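Local structure of vesicular integral-membrane protein VIP36 (Canis lupus familiaris, 2DUO) at residues M24-F29 / W54-C59; F70-T75 / D157-D162; R91-P96 / G202-A207; E150-T155 / N190-T195. The protein acts as a calcium-dependent intracellular lectin of the early secretory pathway, binding high-mannose glycans and taking part in the transport and sorting of the glycoproteins that carry them. All coordinates share one frame; numbering follows the deposited sequence.

Interaction 1: M24-F29 / W54-C59; sequences MPLWDF and WNHQPC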
loop_
_atom_site.group_PDB
_atom_site.type_symbol
_atom_site.label_atom_id
_atom_site.label_comp_id
_atom_site.label_asym_id
_atom_site.label_seq_id
_atom_site.Cartn_x
_atom_site.Cartn_y
_atom_site.Cartn_z
ATOM N N MET A 24 3.705 -3.626 -23.996
ATOM C CA MET A 24 4.537 -3.109 -22.925
ATOM C C MET A 24 3.886 -3.435 -21.563
ATOM O O MET A 24 2.777 -2.976 -21.285
ATOM C CB MET A 24 4.674 -1.589 -23.121
ATOM C CG MET A 24 5.430 -0.837 -22.013
ATOM S SD MET A 24 7.085 -1.498 -21.852
ATOM C CE MET A 24 7.879 -0.934 -23.371
ATOM N N PRO A 25 4.578 -4.223 -20.704
ATOM C CA PRO A 25 4.023 -4.407 -19.353
ATOM C C PRO A 25 4.113 -3.073 -18.627
ATOM O O PRO A 25 4.990 -2.261 -18.947
ATOM C CB PRO A 25 4.963 -5.443 -18.704
ATOM C CG PRO A 25 5.782 -6.007 -19.839
ATOM C CD PRO A 25 5.860 -4.930 -20.870
ATOM N N LEU A 26 3.204 -2.839 -17.684
ATOM C CA LEU A 26 3.236 -1.587 -16.921
ATOM C C LEU A 26 3.790 -1.771 -15.503
ATOM O O LEU A 26 3.875 -0.796 -14.761
ATOM C CB LEU A 26 1.831 -0.974 -16.847
ATOM C CG LEU A 26 1.267 -0.607 -18.227
ATOM C CD1 LEU A 26 -0.229 -0.266 -18.162
ATOM C CD2 LEU A 26 2.073 0.522 -18.818
ATOM N N TRP A 27 4.131 -3.014 -15.148
ATOM C CA TRP A 27 4.568 -3.367 -13.779
ATOM C C TRP A 27 5.727 -4.337 -13.866
ATOM O O TRP A 27 5.775 -5.125 -14.812
ATOM C CB TRP A 27 3.412 -3.989 -12.982
ATOM C CG TRP A 27 2.266 -3.028 -12.904
ATOM C CD1 TRP A 27 1.323 -2.806 -13.873
ATOM C CD2 TRP A 27 2.007 -2.085 -11.858
ATOM N NE1 TRP A 27 0.476 -1.794 -13.481
ATOM C CE2 TRP A 27 0.867 -1.335 -12.246
ATOM C CE3 TRP A 27 2.604 -1.828 -10.605
ATOM C CZ2 TRP A 27 0.306 -0.337 -11.431
ATOM C CZ3 TRP A 27 2.067 -0.828 -9.798
ATOM C CH2 TRP A 27 0.922 -0.086 -10.213
ATOM N N ASP A 28 6.659 -4.239 -12.908
ATOM C CA ASP A 28 7.721 -5.249 -12.704
ATOM C C ASP A 28 7.300 -6.091 -11.508
ATOM O O ASP A 28 6.728 -5.569 -10.546
ATOM C CB ASP A 28 9.075 -4.594 -12.395
ATOM C CG ASP A 28 9.624 -3.817 -13.556
ATOM O OD1 ASP A 28 9.831 -4.409 -14.622
ATOM O OD2 ASP A 28 9.843 -2.606 -13.398
ATOM N N PHE A 29 7.509 -7.398 -11.597
ATOM C CA PHE A 29 7.061 -8.345 -10.563
ATOM C C PHE A 29 8.296 -8.907 -9.881
ATOM O O PHE A 29 9.178 -9.387 -10.552
ATOM C CB PHE A 29 6.179 -9.470 -11.160
ATOM C CG PHE A 29 4.995 -8.940 -11.944
ATOM C CD1 PHE A 29 5.170 -8.428 -13.236
ATOM C CD2 PHE A 29 3.734 -8.915 -11.378
ATOM C CE1 PHE A 29 4.100 -7.900 -13.950
ATOM C CE2 PHE A 29 2.648 -8.396 -12.097
ATOM C CZ PHE A 29 2.837 -7.878 -13.375
ATOM N N TRP A 54 5.891 -3.355 -8.786
ATOM C CA TRP A 54 6.284 -1.959 -8.899
ATOM C C TRP A 54 5.925 -1.415 -10.265
ATOM O O TRP A 54 6.214 -2.054 -11.274
ATOM C CB TRP A 54 7.787 -1.784 -8.618
ATOM C CG TRP A 54 8.067 -1.979 -7.163
ATOM C CD1 TRP A 54 8.428 -3.141 -6.536
ATOM C CD2 TRP A 54 7.932 -0.979 -6.125
ATOM N NE1 TRP A 54 8.556 -2.922 -5.174
ATOM C CE2 TRP A 54 8.254 -1.612 -4.892
ATOM C CE3 TRP A 54 7.581 0.391 -6.123
ATOM C CZ2 TRP A 54 8.251 -0.915 -3.651
ATOM C CZ3 TRP A 54 7.570 1.082 -4.905
ATOM C CH2 TRP A 54 7.910 0.422 -3.679
ATOM N N ASN A 55 5.274 -0.251 -10.285
ATOM C CA ASN A 55 4.902 0.428 -11.551
ATOM C C ASN A 55 6.199 0.718 -12.308
ATOM O O ASN A 55 7.199 1.193 -11.732
ATOM C CB ASN A 55 4.131 1.726 -11.212
ATOM C CG ASN A 55 3.308 2.304 -12.380
ATOM O OD1 ASN A 55 2.963 3.498 -12.332
ATOM N ND2 ASN A 55 2.981 1.496 -13.394
ATOM N N HIS A 56 6.208 0.400 -13.599
ATOM C CA HIS A 56 7.470 0.408 -14.340
ATOM C C HIS A 56 8.081 1.801 -14.569
ATOM O O HIS A 56 9.267 1.901 -14.893
ATOM C CB HIS A 56 7.358 -0.399 -15.656
ATOM C CG HIS A 56 6.823 0.385 -16.814
ATOM N ND1 HIS A 56 5.659 1.123 -16.751
ATOM C CD2 HIS A 56 7.287 0.520 -18.081
ATOM C CE1 HIS A 56 5.433 1.686 -17.931
ATOM N NE2 HIS A 56 6.412 1.344 -18.749
ATOM N N GLN A 57 7.278 2.854 -14.382
ATOM C CA GLN A 57 7.709 4.261 -14.519
ATOM C C GLN A 57 7.224 5.119 -13.321
ATOM O O GLN A 57 6.222 4.762 -12.685
ATOM C CB GLN A 57 7.147 4.886 -15.803
ATOM C CG GLN A 57 7.674 4.282 -17.109
ATOM C CD GLN A 57 9.135 4.595 -17.352
ATOM O OE1 GLN A 57 9.500 5.737 -17.659
ATOM N NE2 GLN A 57 9.985 3.580 -17.223
ATOM N N PRO A 58 7.933 6.235 -13.020
ATOM C CA PRO A 58 7.523 7.140 -11.934
ATOM C C PRO A 58 6.241 7.899 -12.282
ATOM O O PRO A 58 5.887 8.023 -13.464
ATOM C CB PRO A 58 8.692 8.128 -11.831
ATOM C CG PRO A 58 9.824 7.507 -12.584
ATOM C CD PRO A 58 9.182 6.701 -13.659
ATOM N N CYS A 59 5.538 8.365 -11.256
ATOM C CA CYS A 59 4.289 9.101 -11.443
ATOM C C CYS A 59 4.537 10.571 -11.158
ATOM O O CYS A 59 5.052 10.927 -10.088
ATOM C CB CYS A 59 3.223 8.577 -10.477
ATOM S SG CYS A 59 1.637 9.530 -10.512
HETATM O O HOH W 1 9.466 -0.795 -11.532
HETATM O O HOH W 2 10.968 -0.893 -15.119
#
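Asn-55 lies across one face of the Trp-27 indole, its amide plane turned only 28° from the ring. The closest approach is by backbone, Asn-55 N to Trp-27 CE3 at 3.1 Å; CB of Asn-55 also lies over the ring, 3.9 Å from the centroid of the Trp-27 six-membered ring and 23° off the normal, a CH-pi contact. With CG of Asn-55 anti to the backbone N (chi1 -162°), the amide is carried over the indole and ND2 is brought to Leu-26 O at 2.8 Å. That carbonyl has a second firm donor, the backbone N of His-56 at 2.9 Å, which approaches from above the carbonyl plane; His-56 ND1 adds a weak bond. Around these side chains the backbones form an antiparallel ladder at one margin of the seven-stranded sheet of the L-type lectin jelly roll, where strand 27-31 is outermost. Trp-27 and Asn-55 are its non-hydrogen-bonded pair, while Asp-28 and Trp-54 exchange two nearly straight bonds, Asp-28 N to Trp-54 O measuring 2.8 Å. The polar ends reach the N-terminal segment: Trp-27 NE1 bonds Ser-11 O, Asn-55 OD1 accepts from His-10. Beyond the ladder, Pro-25 O stands over one face of the His-56 imidazole, 3.7 Å above its plane, and CD2 of Leu-26 touches CE1 of His-56 at 3.7 Å. Asp-28 OD2 reaches His-56 O through a water lying 2.7 Å from that carboxylate oxygen.

Interaction 2: F70-T75 / D157-D162; sequences FKVHGT and DFRNRD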
loop_
_atom_site.group_PDB
_atom_site.type_symbol
_atom_site.label_atom_id
_atom_site.label_comp_id
_atom_site.label_asym_id
_atom_site.label_seq_id
_atom_site.Cartn_x
_atom_site.Cartn_y
_atom_site.Cartn_z
ATOM N N PHE A 70 -7.887 -5.686 -3.408
ATOM C CA PHE A 70 -6.938 -6.650 -2.815
ATOM C C PHE A 70 -7.733 -7.766 -2.152
ATOM O O PHE A 70 -8.942 -7.646 -1.961
ATOM C CB PHE A 70 -6.039 -5.942 -1.776
ATOM C CG PHE A 70 -6.768 -5.484 -0.554
ATOM C CD1 PHE A 70 -7.380 -4.236 -0.529
ATOM C CD2 PHE A 70 -6.841 -6.295 0.575
ATOM C CE1 PHE A 70 -8.086 -3.811 0.592
ATOM C CE2 PHE A 70 -7.555 -5.891 1.720
ATOM C CZ PHE A 70 -8.181 -4.640 1.718
ATOM N N LYS A 71 -7.059 -8.861 -1.812
ATOM C CA LYS A 71 -7.673 -9.924 -1.036
ATOM C C LYS A 71 -6.607 -10.535 -0.149
ATOM O O LYS A 71 -5.593 -11.007 -0.646
ATOM C CB LYS A 71 -8.275 -11.015 -1.931
ATOM C CG LYS A 71 -9.240 -11.938 -1.171
ATOM C CD LYS A 71 -9.894 -12.976 -2.096
ATOM C CE LYS A 71 -10.307 -14.222 -1.304
ATOM N NZ LYS A 71 -11.096 -13.959 -0.042
ATOM N N VAL A 72 -6.850 -10.541 1.152
ATOM C CA VAL A 72 -5.975 -11.232 2.084
ATOM C C VAL A 72 -6.794 -12.368 2.678
ATOM O O VAL A 72 -7.915 -12.144 3.163
ATOM C CB VAL A 72 -5.464 -10.300 3.193
ATOM C CG1 VAL A 72 -4.556 -11.071 4.173
ATOM C CG2 VAL A 72 -4.741 -9.138 2.603
ATOM N N HIS A 73 -6.257 -13.585 2.602
ATOM C CA HIS A 73 -7.024 -14.778 2.969
ATOM C C HIS A 73 -6.081 -15.948 3.212
ATOM O O HIS A 73 -5.086 -16.092 2.518
ATOM C CB HIS A 73 -8.051 -15.119 1.880
ATOM C CG HIS A 73 -7.459 -15.351 0.527
ATOM N ND1 HIS A 73 -7.395 -16.597 -0.057
ATOM C CD2 HIS A 73 -6.910 -14.491 -0.363
ATOM C CE1 HIS A 73 -6.829 -16.495 -1.249
ATOM N NE2 HIS A 73 -6.519 -15.229 -1.453
ATOM N N GLY A 74 -6.404 -16.767 4.201
ATOM C CA GLY A 74 -5.553 -17.913 4.542
ATOM C C GLY A 74 -6.228 -18.880 5.483
ATOM O O GLY A 74 -7.340 -18.628 5.957
ATOM N N THR A 75 -5.538 -19.981 5.768
ATOM C CA THR A 75 -6.113 -21.070 6.557
ATOM C C THR A 75 -5.533 -21.154 7.982
ATOM O O THR A 75 -5.896 -22.048 8.745
ATOM C CB THR A 75 -5.971 -22.419 5.820
ATOM O OG1 THR A 75 -4.596 -22.640 5.468
ATOM C CG2 THR A 75 -6.796 -22.428 4.541
ATOM N N ASP A 157 -11.480 -4.671 9.308
ATOM C CA ASP A 157 -11.708 -6.104 9.158
ATOM C C ASP A 157 -11.686 -6.519 7.684
ATOM O O ASP A 157 -12.703 -6.452 6.982
ATOM C CB ASP A 157 -13.036 -6.472 9.853
ATOM C CG ASP A 157 -13.304 -7.974 9.901
ATOM O OD1 ASP A 157 -12.443 -8.804 9.537
ATOM O OD2 ASP A 157 -14.425 -8.316 10.320
ATOM N N PHE A 158 -10.521 -6.949 7.201
ATOM C CA PHE A 158 -10.372 -7.197 5.768
ATOM C C PHE A 158 -9.891 -8.586 5.365
ATOM O O PHE A 158 -9.754 -8.847 4.175
ATOM C CB PHE A 158 -9.521 -6.099 5.108
ATOM C CG PHE A 158 -8.099 -6.039 5.586
ATOM C CD1 PHE A 158 -7.669 -4.995 6.411
ATOM C CD2 PHE A 158 -7.172 -7.010 5.188
ATOM C CE1 PHE A 158 -6.335 -4.913 6.828
ATOM C CE2 PHE A 158 -5.830 -6.950 5.626
ATOM C CZ PHE A 158 -5.421 -5.901 6.441
ATOM N N ARG A 159 -9.603 -9.463 6.330
ATOM C CA ARG A 159 -9.188 -10.841 5.992
ATOM C C ARG A 159 -10.398 -11.742 5.846
ATOM O O ARG A 159 -11.350 -11.599 6.616
ATOM C CB ARG A 159 -8.319 -11.474 7.072
ATOM C CG ARG A 159 -6.936 -10.904 7.232
ATOM C CD ARG A 159 -6.157 -11.729 8.258
ATOM N NE ARG A 159 -5.874 -13.112 7.828
ATOM C CZ ARG A 159 -6.466 -14.207 8.316
ATOM N NH1 ARG A 159 -7.401 -14.110 9.261
ATOM N NH2 ARG A 159 -6.117 -15.414 7.870
ATOM N N ASN A 160 -10.309 -12.688 4.912
ATOM C CA ASN A 160 -11.270 -13.796 4.766
ATOM C C ASN A 160 -12.721 -13.313 4.650
ATOM O O ASN A 160 -13.625 -13.919 5.232
ATOM C CB ASN A 160 -11.151 -14.811 5.928
ATOM C CG ASN A 160 -9.858 -15.645 5.884
ATOM O OD1 ASN A 160 -9.258 -15.847 4.837
ATOM N ND2 ASN A 160 -9.451 -16.146 7.038
ATOM N N ARG A 161 -12.939 -12.221 3.921
ATOM C CA ARG A 161 -14.310 -11.706 3.708
ATOM C C ARG A 161 -14.977 -12.407 2.505
ATOM O O ARG A 161 -14.287 -12.790 1.558
ATOM C CB ARG A 161 -14.298 -10.180 3.527
ATOM C CG ARG A 161 -13.603 -9.402 4.653
ATOM C CD ARG A 161 -14.173 -9.711 6.035
ATOM N NE ARG A 161 -15.616 -9.471 6.121
ATOM C CZ ARG A 161 -16.163 -8.327 6.520
ATOM N NH1 ARG A 161 -15.387 -7.306 6.906
ATOM N NH2 ARG A 161 -17.494 -8.218 6.566
ATOM N N ASP A 162 -16.306 -12.590 2.551
ATOM C CA ASP A 162 -17.053 -13.269 1.463
ATOM C C ASP A 162 -17.436 -12.376 0.302
ATOM O O ASP A 162 -18.250 -12.764 -0.540
ATOM C CB ASP A 162 -18.351 -13.895 1.986
ATOM C CG ASP A 162 -18.111 -14.926 3.061
ATOM O OD1 ASP A 162 -17.110 -15.682 2.966
ATOM O OD2 ASP A 162 -18.937 -14.974 4.005
HETATM O O HOH W 3 -11.120 -11.343 1.862
HETATM O O HOH W 4 -9.251 -9.053 1.783
#
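The Phe-70 and Phe-158 rings meet where a loop, 157-162, runs beside the end of strand 64-73, a strand of the eight-stranded sheet in the lectin's beta sandwich. The aromatic pair is an offset edge-to-face stack: the edge of Phe-70 is turned to the face of Phe-158, with planes at 83° and centroids 5.5 Å apart. Phe-158 CG stands between its backbone N and carbonyl carbon (chi1 64°), which swings the ring toward the strand. Further apolar packing comes from Val-72, whose CG2 lies 3.9 Å from Phe-158 CE2 while its other methyl, CG1, rests on the CG methylene of Arg-159. Phe-158 also packs on Leu-113 and Thr-115, beside the calcium ligand Asp-114, so the loop borders the metal-binding region without coordinating the ion itself.

Hydrogen bonds, one between backbones and two through the Asn-160 amide, follow further along. Asn-160 N donates to Val-72 O at 3.0 Å, nearly straight at 167°, and the Asn-160 side chain then spans Gly-74, with a weak bond from ND2 to Gly-74 O. NE of Arg-159 forms a salt bridge with Asp-216. Water extends the polar set: one molecule accepts from Val-72 N and donates to Phe-158 O. At the far end Gly-74 N meets Asn-160 OD1 at 3.1 Å, in the plane of the Asn-160 side-chain carbonyl, on a lone pair of OD1.

Interaction 3: R91-P96 / G202-A207; sequences RDRLVP and GYYFGA
Tyr-204 is covered on one ring face by the long side chain of Arg-93, whose guanidinium plane makes an angle of 13° with the phenol. Near the middle of the ring stands CD of Arg-93, 3.8 Å from the Tyr-204 centroid and 9° off the normal, a CH-pi contact. Further out along the same chain, Arg-93 NE is 3.5 Å from Tyr-204 CZ, and the phenol oxygen sits over the guanidinium face. NH2 of Arg-93 is 3.4 Å from Tyr-204 OH, but the poor angle excludes a hydrogen bond. Extension from CG to NE (chi3 177°) lets the arginine run along the ring. A second aromatic contact uses backbone: Arg-91 N lies 3.4 Å above the plane of the Tyr-203 ring, and Arg-91 CB is 3.5 Å from Tyr-203 CE1. The loop after strand 84-90 thus folds over the start of strand 204-210, its neighbour in the seven-stranded antiparallel sheet of the jelly roll. Water bridges Arg-91 O and Gly-202 O, donating to both. Outside this shell, Arg-91 grips Asp-92 side-on, NE to OD1 and NH2 to OD2, and Arg-93 NH1 makes a weak bond to His-56 O, while Tyr-203 also meets the Tyr-89 ring.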
loop_
_atom_site.group_PDB
_atom_site.type_symbol
_atom_site.label_atom_id
_atom_site.label_comp_id
_atom_site.label_asym_id
_atom_site.label_seq_id
_atom_site.Cartn_x
_atom_site.Cartn_y
_atom_site.Cartn_z
ATOM N N ARG A 91 10.598 6.789 -3.454
ATOM C CA ARG A 91 11.709 7.152 -4.334
ATOM C C ARG A 91 12.251 5.934 -5.059
ATOM O O ARG A 91 12.400 5.953 -6.287
ATOM C CB ARG A 91 12.829 7.807 -3.536
ATOM C CG ARG A 91 13.922 8.471 -4.412
ATOM C CD ARG A 91 15.124 8.876 -3.555
ATOM N NE ARG A 91 15.850 7.720 -3.032
ATOM C CZ ARG A 91 16.861 7.777 -2.149
ATOM N NH1 ARG A 91 17.269 8.928 -1.633
ATOM N NH2 ARG A 91 17.446 6.664 -1.747
ATOM N N ASP A 92 12.523 4.885 -4.287
ATOM C CA ASP A 92 13.139 3.654 -4.773
ATOM C C ASP A 92 12.075 2.594 -4.973
ATOM O O ASP A 92 10.950 2.751 -4.517
ATOM C CB ASP A 92 14.172 3.144 -3.745
ATOM C CG ASP A 92 15.295 4.170 -3.477
ATOM O OD1 ASP A 92 15.567 5.033 -4.352
ATOM O OD2 ASP A 92 15.882 4.117 -2.378
ATOM N N ARG A 93 12.443 1.501 -5.640
ATOM C CA ARG A 93 11.500 0.431 -5.956
ATOM C C ARG A 93 12.229 -0.918 -6.005
ATOM O O ARG A 93 13.450 -0.960 -6.015
ATOM C CB ARG A 93 10.878 0.715 -7.325
ATOM C CG ARG A 93 11.945 1.104 -8.365
ATOM C CD ARG A 93 11.515 0.849 -9.752
ATOM N NE ARG A 93 12.530 1.305 -10.688
ATOM C CZ ARG A 93 12.392 1.303 -12.006
ATOM N NH1 ARG A 93 11.266 0.871 -12.554
ATOM N NH2 ARG A 93 13.386 1.747 -12.772
ATOM N N LEU A 94 11.462 -1.997 -6.021
ATOM C CA LEU A 94 11.967 -3.351 -6.285
ATOM C C LEU A 94 12.901 -4.004 -5.235
ATOM O O LEU A 94 13.399 -5.128 -5.473
ATOM C CB LEU A 94 12.602 -3.410 -7.692
ATOM C CG LEU A 94 11.651 -3.196 -8.884
ATOM C CD1 LEU A 94 12.445 -2.928 -10.178
ATOM C CD2 LEU A 94 10.751 -4.382 -9.031
ATOM N N VAL A 95 13.131 -3.334 -4.100
ATOM C CA VAL A 95 14.059 -3.865 -3.092
ATOM C C VAL A 95 13.246 -4.519 -1.990
ATOM O O VAL A 95 12.390 -3.856 -1.381
ATOM C CB VAL A 95 14.986 -2.771 -2.473
ATOM C CG1 VAL A 95 15.962 -3.400 -1.460
ATOM C CG2 VAL A 95 15.759 -1.954 -3.550
ATOM N N PRO A 96 13.461 -5.829 -1.763
ATOM C CA PRO A 96 12.728 -6.525 -0.710
ATOM C C PRO A 96 13.318 -6.212 0.656
ATOM O O PRO A 96 14.424 -5.691 0.743
ATOM C CB PRO A 96 12.916 -8.004 -1.078
ATOM C CG PRO A 96 14.263 -8.027 -1.756
ATOM C CD PRO A 96 14.366 -6.733 -2.508
ATOM N N GLY A 202 7.274 12.290 -8.992
ATOM C CA GLY A 202 8.374 11.446 -9.507
ATOM C C GLY A 202 8.742 10.190 -8.717
ATOM O O GLY A 202 9.783 9.556 -8.956
ATOM N N TYR A 203 7.881 9.817 -7.782
ATOM C CA TYR A 203 8.031 8.595 -7.023
ATOM C C TYR A 203 7.291 7.430 -7.712
ATOM O O TYR A 203 6.516 7.654 -8.662
ATOM C CB TYR A 203 7.527 8.836 -5.606
ATOM C CG TYR A 203 8.552 9.444 -4.662
ATOM C CD1 TYR A 203 9.755 9.997 -5.129
ATOM C CD2 TYR A 203 8.306 9.473 -3.295
ATOM C CE1 TYR A 203 10.699 10.542 -4.241
ATOM C CE2 TYR A 203 9.214 10.044 -2.428
ATOM C CZ TYR A 203 10.415 10.534 -2.893
ATOM O OH TYR A 203 11.283 11.062 -1.970
ATOM N N TYR A 204 7.530 6.200 -7.244
ATOM C CA TYR A 204 6.916 5.017 -7.832
ATOM C C TYR A 204 5.783 4.453 -6.981
ATOM O O TYR A 204 5.943 4.282 -5.758
ATOM C CB TYR A 204 7.937 3.875 -7.994
ATOM C CG TYR A 204 9.045 4.120 -8.962
ATOM C CD1 TYR A 204 10.255 4.645 -8.529
ATOM C CD2 TYR A 204 8.897 3.791 -10.324
ATOM C CE1 TYR A 204 11.307 4.861 -9.418
ATOM C CE2 TYR A 204 9.936 4.017 -11.228
ATOM C CZ TYR A 204 11.136 4.546 -10.765
ATOM O OH TYR A 204 12.168 4.746 -11.632
ATOM N N PHE A 205 4.672 4.107 -7.626
ATOM C CA PHE A 205 3.667 3.264 -6.967
ATOM C C PHE A 205 4.097 1.813 -6.973
ATOM O O PHE A 205 4.563 1.319 -7.995
ATOM C CB PHE A 205 2.279 3.377 -7.626
ATOM C CG PHE A 205 1.624 4.692 -7.377
ATOM C CD1 PHE A 205 1.055 4.967 -6.120
ATOM C CD2 PHE A 205 1.616 5.673 -8.364
ATOM C CE1 PHE A 205 0.435 6.213 -5.874
ATOM C CE2 PHE A 205 1.015 6.930 -8.120
ATOM C CZ PHE A 205 0.443 7.191 -6.868
ATOM N N GLY A 206 3.882 1.144 -5.838
ATOM C CA GLY A 206 4.153 -0.268 -5.696
ATOM C C GLY A 206 3.287 -0.868 -4.606
ATOM O O GLY A 206 2.636 -0.146 -3.831
ATOM N N ALA A 207 3.249 -2.195 -4.567
ATOM C CA ALA A 207 2.589 -2.904 -3.471
ATOM C C ALA A 207 3.507 -4.062 -3.083
ATOM O O ALA A 207 4.143 -4.674 -3.946
ATOM C CB ALA A 207 1.232 -3.413 -3.893
HETATM O O HOH W 5 12.062 8.105 -7.832
#

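Interaction 4: E150-T155 / N190-T195; sequences ELAGCT and NCIDIT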
loop_
_atom_site.group_PDB
_atom_site.type_symbol
_atom_site.label_atom_id
_atom_site.label_comp_id
_atom_site.label_asym_id
_atom_site.label_seq_id
_atom_site.Cartn_x
_atom_site.Cartn_y
_atom_site.Cartn_z
ATOM N N GLU A 150 3.912 5.614 13.382
ATOM C CA GLU A 150 2.539 5.756 12.835
ATOM C C GLU A 150 2.031 7.203 12.837
ATOM O O GLU A 150 2.009 7.855 13.893
ATOM C CB GLU A 150 1.555 4.898 13.654
ATOM C CG GLU A 150 0.078 5.130 13.305
ATOM C CD GLU A 150 -0.904 4.507 14.316
ATOM O OE1 GLU A 150 -0.446 3.724 15.179
ATOM O OE2 GLU A 150 -2.126 4.790 14.226
ATOM N N LEU A 151 1.614 7.712 11.674
ATOM C CA LEU A 151 1.019 9.046 11.620
ATOM C C LEU A 151 -0.435 9.042 12.081
ATOM O O LEU A 151 -0.880 9.954 12.792
ATOM C CB LEU A 151 1.105 9.621 10.204
ATOM C CG LEU A 151 2.500 10.051 9.736
ATOM C CD1 LEU A 151 2.368 10.593 8.333
ATOM C CD2 LEU A 151 3.086 11.121 10.656
ATOM N N ALA A 152 -1.168 8.016 11.639
ATOM C CA ALA A 152 -2.606 7.864 11.869
ATOM C C ALA A 152 -2.944 6.462 11.387
ATOM O O ALA A 152 -2.193 5.867 10.609
ATOM C CB ALA A 152 -3.417 8.908 11.076
ATOM N N GLY A 153 -4.080 5.950 11.841
ATOM C CA GLY A 153 -4.505 4.629 11.451
ATOM C C GLY A 153 -5.917 4.351 11.937
ATOM O O GLY A 153 -6.557 5.217 12.547
ATOM N N CYS A 154 -6.408 3.154 11.627
ATOM C CA CYS A 154 -7.746 2.741 12.029
ATOM C C CYS A 154 -7.779 1.226 12.011
ATOM O O CYS A 154 -7.068 0.613 11.228
ATOM C CB CYS A 154 -8.790 3.314 11.041
ATOM S SG CYS A 154 -8.936 2.447 9.429
ATOM N N THR A 155 -8.586 0.611 12.875
ATOM C CA THR A 155 -8.776 -0.842 12.790
ATOM C C THR A 155 -9.619 -1.156 11.552
ATOM O O THR A 155 -10.428 -0.319 11.122
ATOM C CB THR A 155 -9.361 -1.453 14.099
ATOM O OG1 THR A 155 -9.320 -2.884 14.009
ATOM C CG2 THR A 155 -10.809 -0.993 14.361
ATOM N N ASN A 190 -14.277 6.453 5.931
ATOM C CA ASN A 190 -12.994 7.043 6.288
ATOM C C ASN A 190 -12.193 6.212 7.278
ATOM O O ASN A 190 -12.734 5.680 8.258
ATOM C CB ASN A 190 -13.110 8.480 6.811
ATOM C CG ASN A 190 -11.738 9.131 6.996
ATOM O OD1 ASN A 190 -11.317 9.401 8.130
ATOM N ND2 ASN A 190 -11.005 9.320 5.884
ATOM N N CYS A 191 -10.896 6.113 7.009
ATOM C CA CYS A 191 -9.976 5.448 7.895
ATOM C C CYS A 191 -9.022 6.511 8.461
ATOM O O CYS A 191 -8.868 6.647 9.682
ATOM C CB CYS A 191 -9.201 4.367 7.118
ATOM S SG CYS A 191 -7.895 3.569 8.057
ATOM N N ILE A 192 -8.420 7.279 7.557
ATOM C CA ILE A 192 -7.412 8.288 7.891
ATOM C C ILE A 192 -7.719 9.554 7.109
ATOM O O ILE A 192 -8.107 9.484 5.921
ATOM C CB ILE A 192 -5.992 7.775 7.498
ATOM C CG1 ILE A 192 -5.556 6.622 8.425
ATOM C CG2 ILE A 192 -4.955 8.939 7.438
ATOM C CD1 ILE A 192 -4.545 5.686 7.759
ATOM N N ASP A 193 -7.581 10.712 7.755
ATOM C CA ASP A 193 -7.663 11.995 7.032
ATOM C C ASP A 193 -6.725 12.987 7.719
ATOM O O ASP A 193 -7.042 13.502 8.792
ATOM C CB ASP A 193 -9.109 12.539 7.026
ATOM C CG ASP A 193 -9.454 13.331 5.753
ATOM O OD1 ASP A 193 -8.573 13.667 4.944
ATOM O OD2 ASP A 193 -10.657 13.612 5.545
ATOM N N ILE A 194 -5.575 13.242 7.120
ATOM C CA ILE A 194 -4.580 14.129 7.739
ATOM C C ILE A 194 -4.111 15.165 6.718
ATOM O O ILE A 194 -4.292 14.978 5.514
ATOM C CB ILE A 194 -3.385 13.322 8.311
ATOM C CG1 ILE A 194 -2.717 12.492 7.229
ATOM C CG2 ILE A 194 -3.827 12.454 9.533
ATOM C CD1 ILE A 194 -1.393 11.862 7.689
ATOM N N THR A 195 -3.564 16.276 7.207
ATOM C CA THR A 195 -3.085 17.331 6.336
ATOM C C THR A 195 -1.613 17.660 6.653
ATOM O O THR A 195 -1.041 17.117 7.606
ATOM C CB THR A 195 -3.960 18.611 6.491
ATOM O OG1 THR A 195 -3.949 19.002 7.867
ATOM C CG2 THR A 195 -5.421 18.327 6.037
HETATM O O HOH W 6 -7.776 7.909 11.762
#
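A disulfide joins Cys-154 to Cys-191 with no hydrogen bond passing directly between the two segments: SG to SG is 2.1 Å, with chi3 at -105°. The sulfurs start from different torsions, that of Cys-191 anti to its backbone N (chi1 174°) and that of Cys-154 between N and the carbonyl carbon. The strands run nearly antiparallel, at 164°, but their axes stay 7.0 Å apart. They belong to the two opposed sheets of the lectin sandwich, 152-155 to the seven-stranded one and 189-198 to the eight-stranded one, so the bond is a covalent tie across the sheets near their margin. Cys-191 also belongs to a classic beta bulge, for it and Ile-192 both face Val-178. A water donates to both Gly-153 O and Cys-191 O, bridging the two backbones. Apolar packing continues along the strands: Ala-152 CB touches CG2 of both Ile-192 and Ile-194, at 3.9 Å each, and Ile-194 CD1 meets Leu-151 CD1 at 4.0 Å.

In the fold
From the N terminus, interaction 1 closes first, pairing strands 27-31 and 50-55 at one margin of the seven-stranded sheet. Interaction 2 opens next on strand 64-73 of the other sheet and closes at 157-162, in the loop after strand 152-155. Interaction 3 opens inside that span and closes later, at 202-207, so the two cross. Interaction 4 is nested within the loop of interaction 3 and also crosses interaction 2, whose second segment begins just after 150-155. Interactions 1 and 3 touch through backbone bonds of Cys-59 with Gly-202 and Tyr-203, beside strands 50-55 and 204-210. Interaction 4 lies on the opposite side of the chain's centre, about 28 Å from interaction 1 between centres, and binds the two sheets.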